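Local coordinates for protein Rna-directed RNA polymerase (Infectious pancreatic necrosis virus, PDB 3ZED) that probably copies the viral RNA genome as an RNA-directed RNA polymerase, found both free and covalently attached to the genomic RNA, at residues V383-D388 with I486-W491; M415-Y420 with N480-T485; N498-E503 with F515-E520. All blocks are in the same frame, centred on the assembly; numbering follows the deposited sequence.

Interaction 1 (V383-D388 with I486-W491); sequences VMIYAD and IVVAEW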
loop_
_atom_site.group_PDB
_atom_site.type_symbol
_atom_site.label_atom_id
_atom_site.label_comp_id
_atom_site.label_asym_id
_atom_site.label_seq_id
_atom_site.Cartn_x
_atom_site.Cartn_y
_atom_site.Cartn_z
ATOM N N VAL B 383 4.756 4.825 -20.715
ATOM C CA VAL B 383 4.978 4.062 -19.503
ATOM C C VAL B 383 4.153 4.683 -18.376
ATOM O O VAL B 383 4.014 5.899 -18.294
ATOM C CB VAL B 383 6.484 3.860 -19.129
ATOM C CG1 VAL B 383 7.161 5.152 -18.657
ATOM C CG2 VAL B 383 6.648 2.747 -18.091
ATOM N N MET B 384 3.562 3.825 -17.543
ATOM C CA MET B 384 2.769 4.217 -16.371
ATOM C C MET B 384 3.192 3.360 -15.210
ATOM O O MET B 384 3.471 2.167 -15.403
ATOM C CB MET B 384 1.258 4.108 -16.615
ATOM C CG MET B 384 0.766 4.988 -17.738
ATOM S SD MET B 384 -1.010 4.915 -17.789
ATOM C CE MET B 384 -1.334 5.479 -19.426
ATOM N N ILE B 385 3.274 3.958 -14.009
ATOM C CA ILE B 385 3.746 3.244 -12.807
ATOM C C ILE B 385 2.827 3.456 -11.636
ATOM O O ILE B 385 2.454 4.577 -11.329
ATOM C CB ILE B 385 5.213 3.643 -12.431
ATOM C CG1 ILE B 385 6.187 3.461 -13.625
ATOM C CG2 ILE B 385 5.727 2.882 -11.195
ATOM C CD1 ILE B 385 7.482 4.300 -13.517
ATOM N N TYR B 386 2.537 2.369 -10.931
ATOM C CA TYR B 386 1.771 2.370 -9.701
ATOM C C TYR B 386 2.322 1.296 -8.775
ATOM O O TYR B 386 1.955 0.130 -8.938
ATOM C CB TYR B 386 0.267 2.152 -9.958
ATOM C CG TYR B 386 -0.559 2.402 -8.710
ATOM C CD1 TYR B 386 -0.806 1.382 -7.794
ATOM C CD2 TYR B 386 -1.077 3.660 -8.437
ATOM C CE1 TYR B 386 -1.528 1.616 -6.622
ATOM C CE2 TYR B 386 -1.823 3.901 -7.284
ATOM C CZ TYR B 386 -2.038 2.877 -6.374
ATOM O OH TYR B 386 -2.756 3.093 -5.229
ATOM N N ALA B 387 3.183 1.676 -7.791
ATOM C CA ALA B 387 3.779 0.707 -6.850
ATOM C C ALA B 387 4.423 -0.463 -7.647
ATOM O O ALA B 387 5.238 -0.189 -8.529
ATOM C CB ALA B 387 2.722 0.205 -5.847
ATOM N N ASP B 388 4.007 -1.730 -7.418
ATOM C CA ASP B 388 4.535 -2.914 -8.126
ATOM C C ASP B 388 3.891 -3.143 -9.520
ATOM O O ASP B 388 4.177 -4.161 -10.137
ATOM C CB ASP B 388 4.380 -4.189 -7.264
ATOM C CG ASP B 388 2.962 -4.451 -6.762
ATOM O OD1 ASP B 388 2.217 -3.462 -6.512
ATOM O OD2 ASP B 388 2.622 -5.635 -6.544
ATOM N N ILE B 486 13.155 1.671 -11.011
ATOM C CA ILE B 486 14.453 1.097 -11.357
ATOM C C ILE B 486 14.303 0.208 -12.610
ATOM O O ILE B 486 15.101 0.336 -13.545
ATOM C CB ILE B 486 15.072 0.326 -10.149
ATOM C CG1 ILE B 486 15.459 1.308 -9.020
ATOM C CG2 ILE B 486 16.265 -0.569 -10.603
ATOM C CD1 ILE B 486 15.888 0.678 -7.663
ATOM N N VAL B 487 13.268 -0.663 -12.631
ATOM C CA VAL B 487 12.996 -1.552 -13.760
ATOM C C VAL B 487 12.721 -0.694 -15.032
ATOM O O VAL B 487 13.308 -0.961 -16.082
ATOM C CB VAL B 487 11.845 -2.566 -13.443
ATOM C CG1 VAL B 487 11.413 -3.346 -14.687
ATOM C CG2 VAL B 487 12.243 -3.528 -12.324
ATOM N N VAL B 488 11.897 0.363 -14.903
ATOM C CA VAL B 488 11.531 1.263 -16.017
ATOM C C VAL B 488 12.768 2.048 -16.494
ATOM O O VAL B 488 12.999 2.093 -17.699
ATOM C CB VAL B 488 10.331 2.191 -15.667
ATOM C CG1 VAL B 488 10.123 3.277 -16.721
ATOM C CG2 VAL B 488 9.058 1.373 -15.490
ATOM N N ALA B 489 13.579 2.607 -15.567
ATOM C CA ALA B 489 14.814 3.326 -15.919
ATOM C C ALA B 489 15.775 2.426 -16.725
ATOM O O ALA B 489 16.400 2.891 -17.678
ATOM C CB ALA B 489 15.503 3.830 -14.665
ATOM N N GLU B 490 15.868 1.134 -16.349
ATOM C CA GLU B 490 16.726 0.159 -17.024
ATOM C C GLU B 490 16.146 -0.218 -18.393
ATOM O O GLU B 490 16.911 -0.438 -19.315
ATOM C CB GLU B 490 16.963 -1.086 -16.149
ATOM C CG GLU B 490 17.946 -0.837 -15.014
ATOM C CD GLU B 490 19.353 -0.465 -15.436
ATOM O OE1 GLU B 490 19.871 -1.042 -16.422
ATOM O OE2 GLU B 490 19.940 0.417 -14.772
ATOM N N TRP B 491 14.812 -0.223 -18.537
ATOM C CA TRP B 491 14.138 -0.472 -19.818
ATOM C C TRP B 491 14.471 0.672 -20.779
ATOM O O TRP B 491 14.895 0.408 -21.904
ATOM C CB TRP B 491 12.626 -0.633 -19.601
ATOM C CG TRP B 491 11.759 -0.518 -20.822
ATOM C CD1 TRP B 491 11.588 -1.455 -21.799
ATOM C CD2 TRP B 491 10.849 0.550 -21.124
ATOM N NE1 TRP B 491 10.640 -1.032 -22.701
ATOM C CE2 TRP B 491 10.174 0.200 -22.315
ATOM C CE3 TRP B 491 10.534 1.777 -20.497
ATOM C CZ2 TRP B 491 9.220 1.046 -22.912
ATOM C CZ3 TRP B 491 9.588 2.609 -21.087
ATOM C CH2 TRP B 491 8.945 2.244 -22.281
#
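Val-383 meets the indole of Trp-491 obliquely, its CB lying 3.9 Å from CZ3 on the six-membered ring. On the helix itself, the carbonyl oxygen of Val-488 lies in the ring plane, 3.7 Å from CE3 of Trp-491, and the ring of Phe-504 meets the indole at about 75°. With chi1 at 164°, CG of Trp-491 stands trans to the backbone N, which carries the benzo ring across to the strand. NE1 makes weak hydrogen bonds to Gln-394 OE1 and Pro-497 O.

The rest of the contact is aliphatic and centres on Val-488, which meets both strand side chains tip to tip. Val-383 sets CG2 against the fork of this valine, 3.8 Å from CG1 and equally far from CG2 of Val-488. The second branch of Val-488 also receives Ile-385, whose CD1 comes to 3.9 Å from Val-488 CG2. No hydrogen bond joins the segments; aliphatic groups and the indole make the contact.

Strand and helix run nearly antiparallel, their axes 10.3 Å apart at closest approach. This is the palm of the polymerase: the strand leads into Ala-387 and Asp-388, the start of the ADN sequence that forms motif C in birnaviral enzymes, and motif B runs into the first turns of the helix. Strand 382-386 is an end strand of a four-stranded antiparallel sheet, though Ile-385 also makes backbone hydrogen bonds to Pro-353 and Leu-355. The neighbouring strand 389-394 extends the same apolar seam, with Ile-390 against Val-488 and Ile-392 against both Val-383 and Trp-491, while helix 507-511 reaches Trp-491 through Leu-507.

Interaction 2 (M415-Y420 with N480-T485); sequences MQAMMY and NHLMST
Two helical segments approach with Met-418 and Leu-482 as their nearest backbone positions, 7.1 Å apart between CA atoms. Leu-482 carries the contact. Its CD2 lies 3.8 Å from the backbone N of Met-418 and 3.9 Å from CB of Ala-417, so one methyl touches the facing helix at its backbone and at the alanine methyl.

Met-418 passes Leu-482 in the opposite direction. CG lies anti to the backbone N, and the chain then bends at both chi2 (52°) and chi3 (61°), bringing CE alongside the root of the leucine, 4.0 Å from Leu-482 CB. The same methionine also touches Leu-478 and Asn-479 of helix 476-493.

Within the palm, helix 412-426 comes after the motif A strand 397-403, and helix 476-493 begins within motif B, directly after its glycine-rich loop; the contact therefore joins two helices of the polymerase core. Helix 194-204 closes one flank, where Leu-197 touches Ala-417 and Leu-200 touches Thr-485.

Beside the apolar patch, His-481 O accepts two bonds from Thr-485, one from the backbone N and one from OG1 at 2.9 Å. They arrive from opposite faces of the carbonyl plane, OG1 tilted 33° from it. Thr-485 OG1 is also bonded to Thr-204 OG1, and the imidazole NE2 of His-481 to Thr-204 O.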
loop_
_atom_site.group_PDB
_atom_site.type_symbol
_atom_site.label_atom_id
_atom_site.label_comp_id
_atom_site.label_asym_id
_atom_site.label_seq_id
_atom_site.Cartn_x
_atom_site.Cartn_y
_atom_site.Cartn_z
ATOM N N MET B 415 14.423 1.197 0.644
ATOM C CA MET B 415 13.649 2.076 1.523
ATOM C C MET B 415 14.483 3.285 1.950
ATOM O O MET B 415 13.944 4.382 2.065
ATOM C CB MET B 415 13.130 1.316 2.749
ATOM C CG MET B 415 12.309 2.186 3.665
ATOM S SD MET B 415 11.338 1.216 4.797
ATOM C CE MET B 415 10.787 2.510 5.869
ATOM N N GLN B 416 15.796 3.078 2.174
ATOM C CA GLN B 416 16.709 4.149 2.541
ATOM C C GLN B 416 16.762 5.215 1.426
ATOM O O GLN B 416 16.767 6.404 1.734
ATOM C CB GLN B 416 18.095 3.579 2.823
ATOM C CG GLN B 416 19.037 4.592 3.460
ATOM C CD GLN B 416 20.328 3.941 3.822
ATOM O OE1 GLN B 416 21.013 3.365 2.972
ATOM N NE2 GLN B 416 20.678 4.012 5.089
ATOM N N ALA B 417 16.793 4.783 0.143
ATOM C CA ALA B 417 16.788 5.682 -1.027
ATOM C C ALA B 417 15.451 6.455 -1.103
ATOM O O ALA B 417 15.448 7.643 -1.439
ATOM C CB ALA B 417 17.030 4.895 -2.308
ATOM N N MET B 418 14.331 5.803 -0.738
ATOM C CA MET B 418 13.016 6.472 -0.692
ATOM C C MET B 418 13.039 7.540 0.431
ATOM O O MET B 418 12.548 8.652 0.222
ATOM C CB MET B 418 11.879 5.460 -0.487
ATOM C CG MET B 418 10.483 6.110 -0.320
ATOM S SD MET B 418 10.022 7.303 -1.619
ATOM C CE MET B 418 10.046 6.233 -3.102
ATOM N N MET B 419 13.626 7.201 1.600
ATOM C CA MET B 419 13.778 8.126 2.741
ATOM C C MET B 419 14.620 9.337 2.334
ATOM O O MET B 419 14.292 10.468 2.709
ATOM C CB MET B 419 14.408 7.416 3.966
ATOM C CG MET B 419 13.413 6.575 4.739
ATOM S SD MET B 419 12.087 7.562 5.473
ATOM C CE MET B 419 11.559 6.460 6.793
ATOM N N TYR B 420 15.686 9.096 1.534
ATOM C CA TYR B 420 16.536 10.161 1.003
ATOM C C TYR B 420 15.682 11.121 0.147
ATOM O O TYR B 420 15.754 12.330 0.326
ATOM C CB TYR B 420 17.693 9.556 0.184
ATOM C CG TYR B 420 18.550 10.594 -0.504
ATOM C CD1 TYR B 420 19.633 11.180 0.150
ATOM C CD2 TYR B 420 18.277 10.998 -1.811
ATOM C CE1 TYR B 420 20.401 12.164 -0.465
ATOM C CE2 TYR B 420 19.037 11.986 -2.433
ATOM C CZ TYR B 420 20.107 12.557 -1.759
ATOM O OH TYR B 420 20.874 13.521 -2.370
ATOM N N ASN B 480 7.741 -0.178 -3.293
ATOM C CA ASN B 480 7.403 -0.919 -4.513
ATOM C C ASN B 480 7.482 -0.003 -5.736
ATOM O O ASN B 480 8.004 -0.411 -6.773
ATOM C CB ASN B 480 6.004 -1.536 -4.397
ATOM C CG ASN B 480 5.954 -2.829 -3.607
ATOM O OD1 ASN B 480 6.967 -3.426 -3.269
ATOM N ND2 ASN B 480 4.766 -3.281 -3.284
ATOM N N HIS B 481 7.005 1.264 -5.599
ATOM C CA HIS B 481 7.042 2.256 -6.683
ATOM C C HIS B 481 8.495 2.575 -7.086
ATOM O O HIS B 481 8.776 2.737 -8.276
ATOM C CB HIS B 481 6.283 3.526 -6.263
ATOM C CG HIS B 481 5.889 4.417 -7.410
ATOM N ND1 HIS B 481 4.629 4.332 -7.995
ATOM C CD2 HIS B 481 6.585 5.412 -8.012
ATOM C CE1 HIS B 481 4.596 5.286 -8.915
ATOM N NE2 HIS B 481 5.761 5.943 -8.982
ATOM N N LEU B 482 9.416 2.630 -6.104
ATOM C CA LEU B 482 10.836 2.865 -6.371
ATOM C C LEU B 482 11.446 1.671 -7.165
ATOM O O LEU B 482 12.196 1.881 -8.127
ATOM C CB LEU B 482 11.595 3.131 -5.062
ATOM C CG LEU B 482 13.149 3.122 -5.077
ATOM C CD1 LEU B 482 13.715 3.979 -6.202
ATOM C CD2 LEU B 482 13.658 3.729 -3.820
ATOM N N MET B 483 11.109 0.442 -6.775
ATOM C CA MET B 483 11.593 -0.759 -7.473
ATOM C C MET B 483 11.115 -0.781 -8.928
ATOM O O MET B 483 11.927 -1.036 -9.818
ATOM C CB MET B 483 11.210 -2.030 -6.730
ATOM C CG MET B 483 11.972 -2.175 -5.427
ATOM S SD MET B 483 11.765 -3.786 -4.647
ATOM C CE MET B 483 10.067 -3.681 -4.098
ATOM N N SER B 484 9.841 -0.413 -9.178
ATOM C CA SER B 484 9.313 -0.336 -10.549
ATOM C C SER B 484 10.010 0.766 -11.341
ATOM O O SER B 484 10.270 0.577 -12.526
ATOM C CB SER B 484 7.807 -0.099 -10.541
ATOM O OG SER B 484 7.145 -1.233 -10.018
ATOM N N THR B 485 10.357 1.884 -10.674
ATOM C CA THR B 485 11.101 3.019 -11.257
ATOM C C THR B 485 12.473 2.540 -11.789
ATOM O O THR B 485 12.885 2.943 -12.881
ATOM C CB THR B 485 11.228 4.147 -10.211
ATOM O OG1 THR B 485 9.930 4.710 -10.029
ATOM C CG2 THR B 485 12.224 5.236 -10.614
#

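Interaction 3 (N498-E503 with F515-E520); sequences NPMTKE and FKIERE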
loop_
_atom_site.group_PDB
_atom_site.type_symbol
_atom_site.label_atom_id
_atom_site.label_comp_id
_atom_site.label_asym_id
_atom_site.label_seq_id
_atom_site.Cartn_x
_atom_site.Cartn_y
_atom_site.Cartn_z
ATOM N N ASN B 498 11.257 -4.607 -26.300
ATOM C CA ASN B 498 9.890 -5.077 -26.186
ATOM C C ASN B 498 9.750 -6.010 -24.969
ATOM O O ASN B 498 10.572 -6.901 -24.796
ATOM C CB ASN B 498 9.443 -5.769 -27.475
ATOM C CG ASN B 498 8.007 -6.197 -27.444
ATOM O OD1 ASN B 498 7.654 -7.202 -26.816
ATOM N ND2 ASN B 498 7.140 -5.398 -28.052
ATOM N N PRO B 499 8.714 -5.825 -24.119
ATOM C CA PRO B 499 8.562 -6.679 -22.930
ATOM C C PRO B 499 8.546 -8.201 -23.179
ATOM O O PRO B 499 8.836 -8.941 -22.236
ATOM C CB PRO B 499 7.234 -6.198 -22.331
ATOM C CG PRO B 499 7.192 -4.760 -22.689
ATOM C CD PRO B 499 7.684 -4.762 -24.122
ATOM N N MET B 500 8.268 -8.670 -24.418
ATOM C CA MET B 500 8.210 -10.115 -24.720
ATOM C C MET B 500 9.564 -10.717 -25.130
ATOM O O MET B 500 9.641 -11.922 -25.393
ATOM C CB MET B 500 7.194 -10.424 -25.834
ATOM C CG MET B 500 5.740 -10.091 -25.505
ATOM S SD MET B 500 5.122 -10.506 -23.844
ATOM C CE MET B 500 5.296 -12.270 -23.812
ATOM N N THR B 501 10.609 -9.889 -25.224
ATOM C CA THR B 501 11.937 -10.309 -25.662
ATOM C C THR B 501 12.827 -10.697 -24.470
ATOM O O THR B 501 12.570 -10.277 -23.341
ATOM C CB THR B 501 12.592 -9.185 -26.493
ATOM O OG1 THR B 501 12.850 -8.055 -25.652
ATOM C CG2 THR B 501 11.749 -8.766 -27.690
ATOM N N LYS B 502 13.896 -11.473 -24.740
ATOM C CA LYS B 502 14.900 -11.899 -23.764
ATOM C C LYS B 502 15.581 -10.674 -23.158
ATOM O O LYS B 502 15.821 -10.658 -21.955
ATOM C CB LYS B 502 15.940 -12.817 -24.427
ATOM C CG LYS B 502 16.885 -13.492 -23.440
ATOM C CD LYS B 502 18.266 -13.722 -24.048
ATOM C CE LYS B 502 19.350 -13.889 -23.009
ATOM N NZ LYS B 502 19.157 -15.106 -22.173
ATOM N N GLU B 503 15.851 -9.642 -23.998
ATOM C CA GLU B 503 16.472 -8.363 -23.635
ATOM C C GLU B 503 15.716 -7.664 -22.509
ATOM O O GLU B 503 16.355 -7.048 -21.656
ATOM C CB GLU B 503 16.568 -7.419 -24.849
ATOM C CG GLU B 503 17.577 -7.838 -25.907
ATOM C CD GLU B 503 17.151 -8.957 -26.839
ATOM O OE1 GLU B 503 15.948 -9.037 -27.178
ATOM O OE2 GLU B 503 18.027 -9.764 -27.225
ATOM N N PHE B 515 10.032 -9.936 -12.059
ATOM C CA PHE B 515 8.784 -9.393 -12.595
ATOM C C PHE B 515 8.255 -10.329 -13.640
ATOM O O PHE B 515 8.998 -11.169 -14.164
ATOM C CB PHE B 515 8.995 -7.978 -13.197
ATOM C CG PHE B 515 10.110 -7.860 -14.222
ATOM C CD1 PHE B 515 9.945 -8.341 -15.516
ATOM C CD2 PHE B 515 11.315 -7.246 -13.896
ATOM C CE1 PHE B 515 10.988 -8.258 -16.449
ATOM C CE2 PHE B 515 12.341 -7.127 -14.838
ATOM C CZ PHE B 515 12.173 -7.633 -16.109
ATOM N N LYS B 516 6.982 -10.173 -13.989
ATOM C CA LYS B 516 6.409 -10.966 -15.070
ATOM C C LYS B 516 5.395 -10.171 -15.838
ATOM O O LYS B 516 4.758 -9.257 -15.308
ATOM C CB LYS B 516 5.847 -12.338 -14.651
ATOM C CG LYS B 516 4.993 -12.427 -13.403
ATOM C CD LYS B 516 4.662 -13.905 -13.132
ATOM C CE LYS B 516 4.275 -14.189 -11.698
ATOM N NZ LYS B 516 2.808 -14.388 -11.542
ATOM N N ILE B 517 5.297 -10.493 -17.126
ATOM C CA ILE B 517 4.336 -9.902 -18.038
ATOM C C ILE B 517 3.035 -10.612 -17.732
ATOM O O ILE B 517 2.923 -11.826 -17.936
ATOM C CB ILE B 517 4.793 -9.996 -19.529
ATOM C CG1 ILE B 517 5.924 -9.000 -19.846
ATOM C CG2 ILE B 517 3.611 -9.708 -20.457
ATOM C CD1 ILE B 517 7.265 -9.283 -19.317
ATOM N N GLU B 518 2.082 -9.862 -17.181
ATOM C CA GLU B 518 0.783 -10.363 -16.746
ATOM C C GLU B 518 -0.276 -10.283 -17.824
ATOM O O GLU B 518 -1.252 -11.050 -17.787
ATOM C CB GLU B 518 0.306 -9.582 -15.504
ATOM C CG GLU B 518 1.145 -9.852 -14.260
ATOM C CD GLU B 518 1.112 -11.255 -13.669
ATOM O OE1 GLU B 518 0.369 -12.125 -14.185
ATOM O OE2 GLU B 518 1.817 -11.476 -12.659
ATOM N N ARG B 519 -0.104 -9.357 -18.778
ATOM C CA ARG B 519 -1.067 -9.144 -19.850
ATOM C C ARG B 519 -0.405 -8.536 -21.052
ATOM O O ARG B 519 0.443 -7.659 -20.928
ATOM C CB ARG B 519 -2.196 -8.220 -19.356
ATOM C CG ARG B 519 -3.410 -8.178 -20.259
ATOM C CD ARG B 519 -4.633 -7.722 -19.502
ATOM N NE ARG B 519 -4.991 -8.631 -18.415
ATOM C CZ ARG B 519 -6.232 -8.842 -18.019
ATOM N NH1 ARG B 519 -7.232 -8.228 -18.617
ATOM N NH2 ARG B 519 -6.483 -9.673 -17.016
ATOM N N GLU B 520 -0.819 -8.994 -22.218
ATOM C CA GLU B 520 -0.386 -8.504 -23.505
ATOM C C GLU B 520 -1.647 -8.274 -24.326
ATOM O O GLU B 520 -2.414 -9.206 -24.589
ATOM C CB GLU B 520 0.585 -9.489 -24.170
ATOM C CG GLU B 520 1.065 -9.033 -25.538
ATOM C CD GLU B 520 1.861 -10.046 -26.335
ATOM O OE1 GLU B 520 1.513 -11.248 -26.290
ATOM O OE2 GLU B 520 2.799 -9.625 -27.050
#
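The turn of 498-503 comes closest to the strand 515-520 at Pro-499 and Ile-517, whose CA atoms are 7.2 Å apart. Ile-517 reaches toward the turn with both branches. CD1 presses close to the carbonyl oxygen of Pro-499, at 3.3 Å, while CG1 lies 4.0 Å from CB of the proline ring. The other branch, CG2, is anti to the backbone N and meets Met-500 SD at 3.8 Å. Bends at chi2 and chi3 of Met-500 bring its sulfur against the isoleucine, the two chains crossing obliquely. The extended Glu-520 crosses the same methionine, with OE2 3.4 Å from Met-500 CG, a carboxylate against a methylene.

Residues 498-501 form a type I turn that leads into helix 502-505, with Thr-501 as N-cap. An Asx turn reinforces it: Met-500 N donates to Asn-498 OD1 at 2.9 Å, with a nearly straight N-H...O angle of 164°. Asn-498 O is gripped twice by Thr-501, through the backbone N and through OG1, which lies in the carbonyl plane at 2.7 Å. The amide ND2 of Asn-498 is held by Tyr-399 OH and Asp-395 OD2.

Opposite Ser-400, Glu-518 and Arg-519 make a classic beta bulge in strand 515-521, the outermost strand of the palm sheet on this side and probably part of motif D. A salt bridge, weak as a hydrogen bond, links Lys-516 NZ to Glu-518 OE2.

Interactions 1 and 2 are buried and use the same helix, 476-493: one of its sides packs on an end strand, 382-386, of the palm sheet, another on helix 412-426. Their segments also meet directly, with Ala-387 O probably hydrogen-bonded to Ser-484 OG (2.6 Å) and Ala-387 N to His-481 ND1 (3.0 Å), which ties the motif C turn to the helix. Interaction 3 lies farther out, at the opposite edge of that sheet, and is only partly buried; there sulfur and carboxylate join the aliphatic groups, and turn hydrogen bonds shape one partner. It touches interaction 1 where Val-487 CG1 packs on Phe-515 CE2 (3.9 Å), but does not touch interaction 2.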